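Local coordinates for beta-agarase (Persicobacter, PDB 6AII), which probably cleaves the beta-linkages of agarose to release neoagarobiose, acting as a GH16-family beta-agarase, at residues 79-84 with 102-107; 126-131 with 211-216; 133-138 with 282-287; 173-178 with 202-207. All coordinates share one frame; numbering follows the deposited sequence.

Contact 1. Residues 79-84 with 102-107; sequences VASRNG and ATQMGC
Arg82 reaches across to Ala102 and Thr103 with two N-H groups. NE donates to Ala102 O at 3.1 Å, and NH2 to Thr103 OG1 at 2.9 Å; the latter bond is nearly straight (172°), with the hydroxyl in the guanidinium plane. Asp301 forms a salt bridge with NH1, while Tyr298 is a further partner of Thr103 OG1. A lysine in place of Arg82 would probably be unable to serve Ala102 O, Thr103 OG1 and Asp301 together, leaving some of them without their mate.

Among amides, Gln104 folds back through its bend at chi2 (77°), and its OE1 accepts from Asn83 N at 2.8 Å. The Gln104 and Asn83 amide planes are stacked, 23° apart, with Gln104 CD 3.4 Å from Asn83 ND2, while Asn83 OD1 accepts from Asn85 N. A water joins Gln104 OE1 to Ser81 OG, which also meets Asn68.

Backbone bonding is limited to one antiparallel bridge, Ser81 N to Gln104 O at 2.8 Å and Gln104 N to Ser81 O at 2.9 Å. Apolar contact is slight, chiefly Ala80 CB against Thr103 CG2 at 3.9 Å.

Polar side chains standing in for an extended ladder thus fasten this loop to strand 97-110.

Contact 2. Residues 126-131 with 211-216; sequences IADAVF and DWAGEY
Ala213 sets its methyl against the backbone of Ala127 and Asp128: CB lies 3.5 Å from Ala127 O and 3.9 Å from Asp128 CB. In the inverse gamma turn from Ala127 to Ala129, the central Asp128 carries its CG anti to the backbone N (chi1 -170°), which leaves CB, not the carboxylate, as its nearest side-chain part to the methyl.

Ile126 points at the other loop. Its CG1 branch lies beside its own backbone N, and CD1 extends alongside Trp212 in the same direction, touching CB at 3.9 Å. The indole leads away, its NE1 bonded to Lys171 O and its ring in a cation-pi contact with Arg209.

Asp211 shapes the second loop from within. With chi1 at 62°, OD1 accepts from Ala213 N at 2.9 Å through its anti lone pair, an Asx turn that fixes the backbone from which the methyl projects.

No direct hydrogen bond crosses. Instead one water takes the N-H of Ile126 at 3.2 Å and lies 2.6 Å from Trp212 O and 2.8 Å from Glu215 O. Small apolar patches and a shared water thus join two loops, one between strands 118-125 and 132-139, the other leading from strand 203-204 to 217-225.

Contact 3. Residues 133-138 with 282-287; sequences NNVWMI and LIINIE
Trp136 and Asn285 share the main side-chain bond between these strands: NE1 donates to OD1 at 3.1 Å, close to straight (166°), with the oxygen at the ring edge and in its plane. The indole and amide planes stand 73° apart. Asn134 ND2 adds a weak bond to the same OD1 at 3.5 Å. On its other arm, Asn285 ND2 is gripped by Glu287 OE1 at 3.0 Å and by Ile286 O, which it meets from above the carbonyl plane, so the amide is held against rotation from both ends; Glu287 OE2 in turn is bonded to Gln289 NE2.

Beneath this network runs a regular antiparallel ladder, in which Asn134 with Asn285 and Trp136 with Ile283 are the hydrogen-bonded pairs.

Packing begins where Ile283 lies over one face of the indole, its CD1 3.9 Å from the centroid of the six-membered ring, a CH-pi contact. With CG between the backbone N and the carbonyl carbon (chi1 56°), the ring swings toward the neighbouring strand and over this isoleucine. A leucine at Trp136 would probably leave Asn285 OD1 without its main donor and uncover Ile283. On the opposite face of the sheet Leu282 CD1 fills the angle between Val135 CG1 and Met137 CG, 3.8 Å from the latter, while Ile284 meets Met313 and Ile318 of the other sheet.

The pairing is two-sided: an amide, carboxylate and indole network beside Glu145, Asp147 and Glu150, whose spacing is consistent with the GH16 catalytic signature, and a mainly apolar side, with Asn133 at one end, turned toward the other sheet.

Contact 4. Residues 173-178 with 202-207; sequences IHLSHH and TWYYEN
His174 lies over the indole of Trp203 in an offset stack, centroids 4.1 Å apart and planes at 21°. Its CD2 sits above the middle of the indole, 3.4 Å from Trp203 CE2, and its CB lies over the six-membered ring in a CH-pi contact. With CG anti to the backbone N, chi1 -169° lays the imidazole over the indole face, while Ser176 CB covers its opposite face. ND1 is bonded to Glu150, and a water at the ring edge links NE2 to Thr202 OG1.

Thr202 contributes through its backbone as well: its carbonyl accepts from Leu175 N at 2.9 Å in an almost straight bond (174°). Its CB rests 3.6 Å from Leu175 O.

Tyr204 pairs with Ile173 through two backbone bonds, the shorter being Ile173 N to Tyr204 O at 2.8 Å. Tyr204 CB packs beside Leu175 CD1 at 3.8 Å; the ring then leads off, and its OH donates to Glu206 OE2 at 2.6 Å.

Short strand 203-204 thereby extends the sheet beyond strand 173-181, which is paired also with strand 144-151. Ile173, Leu175 and Tyr204 turn to strands 228-233 and 236-242, whereas Trp203 meets Trp168 of helix 167-170.

Overall arrangement
The four contacts illustrate how a GH16 beta-sandwich is fastened together. Contacts 1, 3 and 4 all reach one sheet, contact 1 by its 102-107 side: strand 97-110 neighbours strand 280-287, which pairs with 132-139, and strand 144-151 leads on to 173-181. The centres of contacts 1 and 4 lie about 26 Å apart, with contact 3 about 15 to 16 Å from each. Contact 2 joins loops flanking these strands and touches all three. Along the chain contact 1 closes first, contacts 2 and 3 interleave, and contact 4 is nested within both, so a strand pair from far apart in the chain sits in the same sheet as locally closed contacts, a sheet that probably lines the agarose-binding cleft.

Contact 1. Residues 79-84 with 102-107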
loop_
_atom_site.group_PDB
_atom_site.type_symbol
_atom_site.label_atom_id
_atom_site.label_comp_id
_atom_site.label_asym_id
_atom_site.label_seq_id
_atom_site.Cartn_x
_atom_site.Cartn_y
_atom_site.Cartn_z
ATOM N N VAL A 79 11.396 -8.897 -1.338
ATOM C CA VAL A 79 12.235 -9.264 -2.457
ATOM C C VAL A 79 11.469 -9.961 -3.583
ATOM O O VAL A 79 10.665 -10.816 -3.272
ATOM C CB VAL A 79 13.393 -10.157 -2.003
ATOM C CG1 VAL A 79 14.210 -10.630 -3.168
ATOM C CG2 VAL A 79 14.207 -9.392 -0.945
ATOM N N ALA A 80 11.720 -9.551 -4.804
ATOM C CA ALA A 80 11.324 -10.314 -6.019
ATOM C C ALA A 80 12.527 -11.096 -6.521
ATOM O O ALA A 80 13.594 -10.522 -6.817
ATOM C CB ALA A 80 10.738 -9.429 -7.097
ATOM N N SER A 81 12.286 -12.382 -6.821
ATOM C CA SER A 81 13.340 -13.234 -7.370
ATOM C C SER A 81 12.695 -14.284 -8.284
ATOM O O SER A 81 11.466 -14.335 -8.385
ATOM C CB SER A 81 14.115 -13.871 -6.254
ATOM O OG SER A 81 13.290 -14.660 -5.413
ATOM N N ARG A 82 13.524 -15.023 -8.980
ATOM C CA ARG A 82 12.968 -15.955 -10.000
ATOM C C ARG A 82 13.801 -17.227 -10.029
ATOM O O ARG A 82 14.943 -17.203 -10.521
ATOM C CB ARG A 82 12.863 -15.260 -11.359
ATOM C CG ARG A 82 12.271 -16.169 -12.442
ATOM C CD ARG A 82 11.892 -15.406 -13.668
ATOM N NE ARG A 82 10.795 -14.494 -13.467
ATOM C CZ ARG A 82 10.599 -13.392 -14.152
ATOM N NH1 ARG A 82 11.394 -13.108 -15.183
ATOM N NH2 ARG A 82 9.642 -12.541 -13.760
ATOM N N ASN A 83 13.161 -18.307 -9.660
ATOM C CA ASN A 83 13.868 -19.644 -9.666
ATOM C C ASN A 83 13.593 -20.385 -10.979
ATOM O O ASN A 83 14.169 -21.455 -11.159
ATOM C CB ASN A 83 13.503 -20.491 -8.466
ATOM C CG ASN A 83 12.039 -20.792 -8.319
ATOM O OD1 ASN A 83 11.327 -20.796 -9.320
ATOM N ND2 ASN A 83 11.616 -21.004 -7.093
ATOM N N GLY A 84 12.753 -19.884 -11.889
ATOM C CA GLY A 84 12.469 -20.580 -13.111
ATOM C C GLY A 84 11.202 -21.423 -13.089
ATOM O O GLY A 84 10.733 -21.804 -14.201
ATOM N N ALA A 102 7.021 -17.864 -12.918
ATOM C CA ALA A 102 6.604 -17.207 -11.690
ATOM C C ALA A 102 7.666 -16.188 -11.230
ATOM O O ALA A 102 8.828 -16.179 -11.678
ATOM C CB ALA A 102 6.393 -18.230 -10.622
ATOM N N THR A 103 7.212 -15.333 -10.332
ATOM C CA THR A 103 8.162 -14.491 -9.587
ATOM C C THR A 103 7.930 -14.740 -8.107
ATOM O O THR A 103 6.798 -14.510 -7.595
ATOM C CB THR A 103 8.019 -13.015 -9.991
ATOM O OG1 THR A 103 8.036 -12.865 -11.405
ATOM C CG2 THR A 103 9.072 -12.128 -9.322
ATOM N N GLN A 104 8.943 -15.183 -7.360
ATOM C CA GLN A 104 8.845 -15.353 -5.961
ATOM C C GLN A 104 8.938 -13.983 -5.299
ATOM O O GLN A 104 9.765 -13.182 -5.769
ATOM C CB GLN A 104 9.910 -16.303 -5.424
ATOM C CG GLN A 104 9.724 -17.763 -5.919
ATOM C CD GLN A 104 10.184 -17.961 -7.332
ATOM O OE1 GLN A 104 11.316 -17.596 -7.731
ATOM N NE2 GLN A 104 9.276 -18.537 -8.183
ATOM N N MET A 105 8.052 -13.753 -4.361
ATOM C CA MET A 105 7.862 -12.378 -3.869
ATOM C C MET A 105 7.566 -12.402 -2.400
ATOM O O MET A 105 7.384 -13.441 -1.816
ATOM C CB MET A 105 6.720 -11.714 -4.652
ATOM C CG MET A 105 7.128 -11.340 -6.059
ATOM S SD MET A 105 5.747 -10.604 -6.989
ATOM C CE MET A 105 6.535 -9.308 -7.898
ATOM N N GLY A 106 7.526 -11.241 -1.755
ATOM C CA GLY A 106 7.243 -11.207 -0.339
ATOM C C GLY A 106 5.972 -10.464 0.003
ATOM O O GLY A 106 5.467 -9.585 -0.756
ATOM N N CYS A 107 5.445 -10.782 1.187
ATOM C CA CYS A 107 4.241 -10.209 1.701
ATOM C C CYS A 107 4.358 -10.162 3.225
ATOM O O CYS A 107 4.807 -11.155 3.810
ATOM C CB CYS A 107 3.037 -11.030 1.243
ATOM S SG CYS A 107 1.468 -10.386 1.805
HETATM O O HOH W 1 13.303 -17.297 -6.006
HETATM O O HOH W 2 10.027 -18.671 -11.189
#

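Contact 2. Residues 126-131 with 211-216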
loop_
_atom_site.group_PDB
_atom_site.type_symbol
_atom_site.label_atom_id
_atom_site.label_comp_id
_atom_site.label_asym_id
_atom_site.label_seq_id
_atom_site.Cartn_x
_atom_site.Cartn_y
_atom_site.Cartn_z
ATOM N N ILE A 126 10.327 2.374 -3.227
ATOM C CA ILE A 126 9.623 1.556 -4.249
ATOM C C ILE A 126 10.671 0.911 -5.174
ATOM O O ILE A 126 11.642 1.546 -5.560
ATOM C CB ILE A 126 8.609 2.447 -4.944
ATOM C CG1 ILE A 126 7.415 2.637 -3.981
ATOM C CG2 ILE A 126 8.151 1.807 -6.286
ATOM C CD1 ILE A 126 6.478 3.720 -4.281
ATOM N N ALA A 127 10.479 -0.369 -5.473
ATOM C CA ALA A 127 11.387 -1.108 -6.350
ATOM C C ALA A 127 11.454 -0.454 -7.736
ATOM O O ALA A 127 10.433 -0.093 -8.297
ATOM C CB ALA A 127 10.942 -2.514 -6.482
ATOM N N ASP A 128 12.706 -0.383 -8.248
ATOM C CA ASP A 128 12.887 0.087 -9.599
ATOM C C ASP A 128 12.764 -1.108 -10.537
ATOM O O ASP A 128 13.710 -1.543 -11.113
ATOM C CB ASP A 128 14.211 0.811 -9.740
ATOM C CG ASP A 128 14.340 1.536 -11.062
ATOM O OD1 ASP A 128 13.344 1.547 -11.828
ATOM O OD2 ASP A 128 15.453 2.118 -11.237
ATOM N N ALA A 129 11.546 -1.590 -10.607
ATOM C CA ALA A 129 11.209 -2.869 -11.268
ATOM C C ALA A 129 9.741 -2.838 -11.638
ATOM O O ALA A 129 8.955 -2.068 -11.101
ATOM C CB ALA A 129 11.512 -4.023 -10.349
ATOM N N VAL A 130 9.339 -3.680 -12.579
ATOM C CA VAL A 130 7.964 -3.655 -13.086
ATOM C C VAL A 130 7.088 -4.613 -12.269
ATOM O O VAL A 130 6.876 -5.789 -12.693
ATOM C CB VAL A 130 7.903 -3.951 -14.595
ATOM C CG1 VAL A 130 6.496 -3.741 -15.126
ATOM C CG2 VAL A 130 8.825 -2.955 -15.280
ATOM N N PHE A 131 6.612 -4.138 -11.097
ATOM C CA PHE A 131 5.661 -4.899 -10.305
ATOM C C PHE A 131 5.000 -3.959 -9.309
ATOM O O PHE A 131 5.518 -2.848 -9.075
ATOM C CB PHE A 131 6.318 -6.114 -9.621
ATOM C CG PHE A 131 7.512 -5.955 -8.728
ATOM C CD1 PHE A 131 7.436 -5.271 -7.520
ATOM C CD2 PHE A 131 8.746 -6.472 -9.110
ATOM C CE1 PHE A 131 8.556 -5.120 -6.711
ATOM C CE2 PHE A 131 9.849 -6.367 -8.284
ATOM C CZ PHE A 131 9.762 -5.670 -7.101
ATOM N N ASP A 211 8.316 8.403 -12.102
ATOM C CA ASP A 211 8.165 7.235 -11.272
ATOM C C ASP A 211 8.562 7.620 -9.837
ATOM O O ASP A 211 9.094 8.717 -9.620
ATOM C CB ASP A 211 9.080 6.094 -11.725
ATOM C CG ASP A 211 10.560 6.448 -11.629
ATOM O OD1 ASP A 211 11.152 6.367 -10.547
ATOM O OD2 ASP A 211 11.073 7.002 -12.651
ATOM N N TRP A 212 8.364 6.682 -8.913
ATOM C CA TRP A 212 8.604 6.891 -7.483
ATOM C C TRP A 212 9.724 5.964 -7.000
ATOM O O TRP A 212 9.790 5.671 -5.767
ATOM C CB TRP A 212 7.285 6.690 -6.720
ATOM C CG TRP A 212 6.236 7.672 -7.082
ATOM C CD1 TRP A 212 5.454 7.627 -8.188
ATOM C CD2 TRP A 212 5.976 8.937 -6.442
ATOM N NE1 TRP A 212 4.654 8.717 -8.253
ATOM C CE2 TRP A 212 4.951 9.552 -7.198
ATOM C CE3 TRP A 212 6.433 9.554 -5.270
ATOM C CZ2 TRP A 212 4.461 10.789 -6.909
ATOM C CZ3 TRP A 212 5.917 10.791 -4.965
ATOM C CH2 TRP A 212 4.929 11.394 -5.754
ATOM N N ALA A 213 10.517 5.438 -7.921
ATOM C CA ALA A 213 11.396 4.357 -7.585
ATOM C C ALA A 213 12.843 4.757 -7.349
ATOM O O ALA A 213 13.645 3.851 -7.225
ATOM C CB ALA A 213 11.358 3.297 -8.691
ATOM N N GLY A 214 13.220 6.012 -7.415
ATOM C CA GLY A 214 14.670 6.310 -7.304
ATOM C C GLY A 214 15.144 6.833 -5.963
ATOM O O GLY A 214 16.309 7.216 -5.848
ATOM N N GLU A 215 14.248 6.935 -4.985
ATOM C CA GLU A 215 14.532 7.543 -3.703
ATOM C C GLU A 215 13.482 7.054 -2.719
ATOM O O GLU A 215 12.449 6.492 -3.152
ATOM C CB GLU A 215 14.453 9.051 -3.814
ATOM C CG GLU A 215 13.108 9.593 -4.207
ATOM C CD GLU A 215 13.135 11.112 -4.366
ATOM O OE1 GLU A 215 13.076 11.795 -3.350
ATOM O OE2 GLU A 215 13.199 11.572 -5.503
ATOM N N TYR A 216 13.653 7.338 -1.434
ATOM C CA TYR A 216 12.602 7.036 -0.478
ATOM C C TYR A 216 11.451 8.032 -0.594
ATOM O O TYR A 216 11.667 9.225 -0.890
ATOM C CB TYR A 216 13.155 7.057 0.955
ATOM C CG TYR A 216 13.935 5.801 1.274
ATOM C CD1 TYR A 216 15.281 5.676 1.012
ATOM C CD2 TYR A 216 13.303 4.690 1.799
ATOM C CE1 TYR A 216 15.976 4.504 1.320
ATOM C CE2 TYR A 216 13.978 3.501 2.073
ATOM C CZ TYR A 216 15.321 3.399 1.824
ATOM O OH TYR A 216 15.936 2.189 2.109
HETATM O O HOH W 3 9.857 5.515 -3.202
#

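Contact 3. Residues 133-138 with 282-287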
loop_
_atom_site.group_PDB
_atom_site.type_symbol
_atom_site.label_atom_id
_atom_site.label_comp_id
_atom_site.label_asym_id
_atom_site.label_seq_id
_atom_site.Cartn_x
_atom_site.Cartn_y
_atom_site.Cartn_z
ATOM N N ASN A 133 3.933 -2.367 -5.798
ATOM C CA ASN A 133 4.502 -2.086 -4.501
ATOM C C ASN A 133 3.349 -1.488 -3.673
ATOM O O ASN A 133 2.897 -0.397 -3.968
ATOM C CB ASN A 133 5.650 -1.093 -4.612
ATOM C CG ASN A 133 6.857 -1.569 -5.374
ATOM O OD1 ASN A 133 7.930 -1.613 -4.731
ATOM N ND2 ASN A 133 6.736 -1.790 -6.711
ATOM N N ASN A 134 2.865 -2.218 -2.652
ATOM C CA ASN A 134 1.593 -1.898 -2.023
ATOM C C ASN A 134 1.758 -1.701 -0.493
ATOM O O ASN A 134 2.475 -2.430 0.144
ATOM C CB ASN A 134 0.602 -3.034 -2.196
ATOM C CG ASN A 134 0.213 -3.303 -3.635
ATOM O OD1 ASN A 134 0.113 -2.397 -4.468
ATOM N ND2 ASN A 134 -0.025 -4.591 -3.883
ATOM N N VAL A 135 1.055 -0.723 0.015
ATOM C CA VAL A 135 0.907 -0.454 1.444
ATOM C C VAL A 135 -0.599 -0.242 1.675
ATOM O O VAL A 135 -1.202 0.668 1.111
ATOM C CB VAL A 135 1.689 0.779 1.919
ATOM C CG1 VAL A 135 1.575 0.904 3.430
ATOM C CG2 VAL A 135 3.136 0.738 1.511
ATOM N N TRP A 136 -1.219 -1.119 2.466
ATOM C CA TRP A 136 -2.661 -1.064 2.570
ATOM C C TRP A 136 -3.106 -1.700 3.881
ATOM O O TRP A 136 -2.307 -2.267 4.567
ATOM C CB TRP A 136 -3.352 -1.674 1.358
ATOM C CG TRP A 136 -2.976 -3.089 1.037
ATOM C CD1 TRP A 136 -1.771 -3.561 0.586
ATOM C CD2 TRP A 136 -3.838 -4.226 1.122
ATOM N NE1 TRP A 136 -1.826 -4.912 0.351
ATOM C CE2 TRP A 136 -3.088 -5.334 0.687
ATOM C CE3 TRP A 136 -5.164 -4.369 1.547
ATOM C CZ2 TRP A 136 -3.655 -6.593 0.580
ATOM C CZ3 TRP A 136 -5.714 -5.623 1.447
ATOM C CH2 TRP A 136 -4.936 -6.720 1.047
ATOM N N MET A 137 -4.372 -1.531 4.184
ATOM C CA MET A 137 -4.879 -1.998 5.466
ATOM C C MET A 137 -6.224 -2.691 5.228
ATOM O O MET A 137 -6.999 -2.259 4.380
ATOM C CB MET A 137 -5.068 -0.790 6.397
ATOM C CG MET A 137 -3.793 0.045 6.529
ATOM S SD MET A 137 -3.823 1.133 7.988
ATOM C CE MET A 137 -5.130 2.222 7.505
ATOM N N ILE A 138 -6.525 -3.718 6.022
ATOM C CA ILE A 138 -7.834 -4.393 5.809
ATOM C C ILE A 138 -8.323 -4.996 7.124
ATOM O O ILE A 138 -7.527 -5.373 7.981
ATOM C CB ILE A 138 -7.779 -5.479 4.719
ATOM C CG1 ILE A 138 -9.194 -5.968 4.373
ATOM C CG2 ILE A 138 -6.879 -6.601 5.071
ATOM C CD1 ILE A 138 -9.353 -6.350 2.951
ATOM N N LEU A 282 -2.126 -3.888 8.953
ATOM C CA LEU A 282 -1.334 -3.264 7.892
ATOM C C LEU A 282 -0.688 -4.392 7.083
ATOM O O LEU A 282 -0.099 -5.343 7.618
ATOM C CB LEU A 282 -0.303 -2.338 8.545
ATOM C CG LEU A 282 0.685 -1.667 7.588
ATOM C CD1 LEU A 282 -0.023 -0.683 6.694
ATOM C CD2 LEU A 282 1.768 -0.976 8.406
ATOM N N ILE A 283 -0.727 -4.242 5.743
ATOM C CA ILE A 283 -0.136 -5.154 4.836
ATOM C C ILE A 283 0.846 -4.359 3.959
ATOM O O ILE A 283 0.475 -3.295 3.433
ATOM C CB ILE A 283 -1.239 -5.858 3.989
ATOM C CG1 ILE A 283 -2.269 -6.529 4.919
ATOM C CG2 ILE A 283 -0.628 -6.833 2.990
ATOM C CD1 ILE A 283 -3.299 -7.395 4.252
ATOM N N ILE A 284 2.049 -4.879 3.812
ATOM C CA ILE A 284 3.027 -4.320 2.848
ATOM C C ILE A 284 3.500 -5.483 1.976
ATOM O O ILE A 284 3.934 -6.508 2.471
ATOM C CB ILE A 284 4.214 -3.653 3.529
ATOM C CG1 ILE A 284 3.718 -2.636 4.556
ATOM C CG2 ILE A 284 5.092 -3.037 2.443
ATOM C CD1 ILE A 284 4.823 -1.762 5.101
ATOM N N ASN A 285 3.337 -5.333 0.673
ATOM C CA ASN A 285 3.676 -6.456 -0.170
ATOM C C ASN A 285 4.020 -5.994 -1.585
ATOM O O ASN A 285 3.748 -4.845 -2.001
ATOM C CB ASN A 285 2.541 -7.492 -0.273
ATOM C CG ASN A 285 1.439 -7.074 -1.231
ATOM O OD1 ASN A 285 0.616 -6.241 -0.910
ATOM N ND2 ASN A 285 1.387 -7.628 -2.428
ATOM N N ILE A 286 4.579 -6.948 -2.335
ATOM C CA ILE A 286 4.776 -6.778 -3.754
ATOM C C ILE A 286 4.021 -7.907 -4.473
ATOM O O ILE A 286 3.750 -8.947 -3.872
ATOM C CB ILE A 286 6.253 -6.763 -4.172
ATOM C CG1 ILE A 286 6.950 -8.106 -3.929
ATOM C CG2 ILE A 286 6.961 -5.572 -3.473
ATOM C CD1 ILE A 286 8.442 -8.167 -4.288
ATOM N N GLU A 287 3.556 -7.627 -5.668
ATOM C CA GLU A 287 2.844 -8.646 -6.412
ATOM C C GLU A 287 2.909 -8.355 -7.900
ATOM O O GLU A 287 3.103 -7.230 -8.340
ATOM C CB GLU A 287 1.404 -8.725 -5.933
ATOM C CG GLU A 287 0.620 -7.513 -5.963
ATOM C CD GLU A 287 -0.764 -7.602 -5.237
ATOM O OE1 GLU A 287 -0.950 -8.206 -4.165
ATOM O OE2 GLU A 287 -1.700 -7.141 -5.879
#

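Contact 4. Residues 173-178 with 202-207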
loop_
_atom_site.group_PDB
_atom_site.type_symbol
_atom_site.label_atom_id
_atom_site.label_comp_id
_atom_site.label_asym_id
_atom_site.label_seq_id
_atom_site.Cartn_x
_atom_site.Cartn_y
_atom_site.Cartn_z
ATOM N N ILE A 173 0.474 7.025 -7.930
ATOM C CA ILE A 173 0.196 6.360 -6.617
ATOM C C ILE A 173 -1.326 6.335 -6.491
ATOM O O ILE A 173 -1.959 7.382 -6.424
ATOM C CB ILE A 173 0.886 7.043 -5.435
ATOM C CG1 ILE A 173 2.412 6.990 -5.524
ATOM C CG2 ILE A 173 0.457 6.373 -4.112
ATOM C CD1 ILE A 173 3.126 7.906 -4.545
ATOM N N HIS A 174 -1.887 5.146 -6.347
ATOM C CA HIS A 174 -3.310 4.999 -6.107
ATOM C C HIS A 174 -3.656 5.284 -4.647
ATOM O O HIS A 174 -3.057 4.685 -3.806
ATOM C CB HIS A 174 -3.734 3.586 -6.502
ATOM C CG HIS A 174 -5.213 3.386 -6.559
ATOM N ND1 HIS A 174 -5.829 2.237 -6.039
ATOM C CD2 HIS A 174 -6.198 4.164 -7.072
ATOM C CE1 HIS A 174 -7.140 2.324 -6.288
ATOM N NE2 HIS A 174 -7.380 3.445 -6.948
ATOM N N LEU A 175 -4.560 6.254 -4.383
ATOM C CA LEU A 175 -4.979 6.653 -3.041
ATOM C C LEU A 175 -6.477 6.315 -2.975
ATOM O O LEU A 175 -7.268 6.979 -3.652
ATOM C CB LEU A 175 -4.756 8.160 -2.822
ATOM C CG LEU A 175 -3.351 8.650 -3.108
ATOM C CD1 LEU A 175 -3.332 10.185 -2.992
ATOM C CD2 LEU A 175 -2.330 7.988 -2.147
ATOM N N SER A 176 -6.802 5.306 -2.205
ATOM C CA SER A 176 -8.165 4.792 -2.288
ATOM C C SER A 176 -8.523 4.003 -1.037
ATOM O O SER A 176 -7.783 3.975 -0.037
ATOM C CB SER A 176 -8.295 3.913 -3.553
ATOM O OG SER A 176 -9.676 3.771 -3.852
ATOM N N HIS A 177 -9.696 3.404 -1.066
ATOM C CA HIS A 177 -10.185 2.503 -0.006
ATOM C C HIS A 177 -11.325 1.687 -0.618
ATOM O O HIS A 177 -11.831 2.071 -1.678
ATOM C CB HIS A 177 -10.643 3.329 1.188
ATOM C CG HIS A 177 -11.964 4.009 0.983
ATOM N ND1 HIS A 177 -12.097 5.210 0.331
ATOM C CD2 HIS A 177 -13.238 3.564 1.252
ATOM C CE1 HIS A 177 -13.371 5.561 0.281
ATOM N NE2 HIS A 177 -14.122 4.513 0.815
ATOM N N HIS A 178 -11.750 0.615 0.069
ATOM C CA HIS A 178 -12.860 -0.233 -0.456
ATOM C C HIS A 178 -13.794 -0.560 0.708
ATOM O O HIS A 178 -13.294 -0.782 1.820
ATOM C CB HIS A 178 -12.362 -1.547 -1.045
ATOM C CG HIS A 178 -11.468 -1.422 -2.233
ATOM N ND1 HIS A 178 -11.905 -1.786 -3.468
ATOM C CD2 HIS A 178 -10.174 -1.014 -2.356
ATOM C CE1 HIS A 178 -10.922 -1.615 -4.347
ATOM N NE2 HIS A 178 -9.833 -1.123 -3.686
ATOM N N THR A 202 -8.248 9.822 -7.758
ATOM C CA THR A 202 -7.745 8.700 -6.961
ATOM C C THR A 202 -6.385 8.202 -7.493
ATOM O O THR A 202 -5.653 7.519 -6.745
ATOM C CB THR A 202 -8.723 7.517 -6.897
ATOM O OG1 THR A 202 -8.930 7.054 -8.240
ATOM C CG2 THR A 202 -10.022 7.884 -6.201
ATOM N N TRP A 203 -6.008 8.432 -8.742
ATOM C CA TRP A 203 -4.717 7.992 -9.205
ATOM C C TRP A 203 -3.803 9.238 -9.238
ATOM O O TRP A 203 -3.824 10.076 -10.153
ATOM C CB TRP A 203 -4.821 7.365 -10.585
ATOM C CG TRP A 203 -5.433 5.990 -10.573
ATOM C CD1 TRP A 203 -6.756 5.636 -10.657
ATOM C CD2 TRP A 203 -4.721 4.774 -10.360
ATOM N NE1 TRP A 203 -6.900 4.285 -10.553
ATOM C CE2 TRP A 203 -5.661 3.721 -10.379
ATOM C CE3 TRP A 203 -3.373 4.477 -10.129
ATOM C CZ2 TRP A 203 -5.286 2.414 -10.181
ATOM C CZ3 TRP A 203 -3.002 3.168 -9.922
ATOM C CH2 TRP A 203 -3.955 2.144 -9.985
ATOM N N TYR A 204 -3.151 9.417 -8.115
ATOM C CA TYR A 204 -2.283 10.617 -7.899
ATOM C C TYR A 204 -1.054 10.555 -8.791
ATOM O O TYR A 204 -0.358 9.531 -8.901
ATOM C CB TYR A 204 -1.806 10.643 -6.441
ATOM C CG TYR A 204 -0.936 11.836 -6.119
ATOM C CD1 TYR A 204 -1.532 13.016 -5.808
ATOM C CD2 TYR A 204 0.434 11.762 -6.256
ATOM C CE1 TYR A 204 -0.779 14.159 -5.570
ATOM C CE2 TYR A 204 1.214 12.874 -5.970
ATOM C CZ TYR A 204 0.585 14.055 -5.637
ATOM O OH TYR A 204 1.314 15.205 -5.469
ATOM N N TYR A 205 -0.717 11.704 -9.412
ATOM C CA TYR A 205 0.589 11.835 -10.095
ATOM C C TYR A 205 0.921 13.336 -10.160
ATOM O O TYR A 205 0.102 14.152 -9.802
ATOM C CB TYR A 205 0.691 11.150 -11.470
ATOM C CG TYR A 205 -0.045 11.848 -12.585
ATOM C CD1 TYR A 205 -1.421 11.732 -12.711
ATOM C CD2 TYR A 205 0.672 12.588 -13.513
ATOM C CE1 TYR A 205 -2.107 12.385 -13.735
ATOM C CE2 TYR A 205 0.001 13.198 -14.571
ATOM C CZ TYR A 205 -1.361 13.042 -14.698
ATOM O OH TYR A 205 -2.091 13.668 -15.698
ATOM N N GLU A 206 2.163 13.622 -10.488
ATOM C CA GLU A 206 2.690 14.997 -10.598
ATOM C C GLU A 206 3.310 15.156 -11.972
ATOM O O GLU A 206 4.136 14.318 -12.411
ATOM C CB GLU A 206 3.737 15.222 -9.525
ATOM C CG GLU A 206 3.149 15.215 -8.151
ATOM C CD GLU A 206 4.212 15.316 -7.069
ATOM O OE1 GLU A 206 5.376 15.540 -7.419
ATOM O OE2 GLU A 206 3.870 15.142 -5.900
ATOM N N ASN A 207 2.892 16.229 -12.680
ATOM C CA ASN A 207 3.506 16.552 -13.935
ATOM C C ASN A 207 5.030 16.604 -13.799
ATOM O O ASN A 207 5.528 17.297 -12.865
ATOM C CB ASN A 207 3.006 17.925 -14.429
ATOM C CG ASN A 207 3.636 18.405 -15.732
ATOM O OD1 ASN A 207 4.833 18.802 -15.838
ATOM N ND2 ASN A 207 2.842 18.282 -16.772
HETATM O O HOH W 4 -9.786 4.475 -7.861
#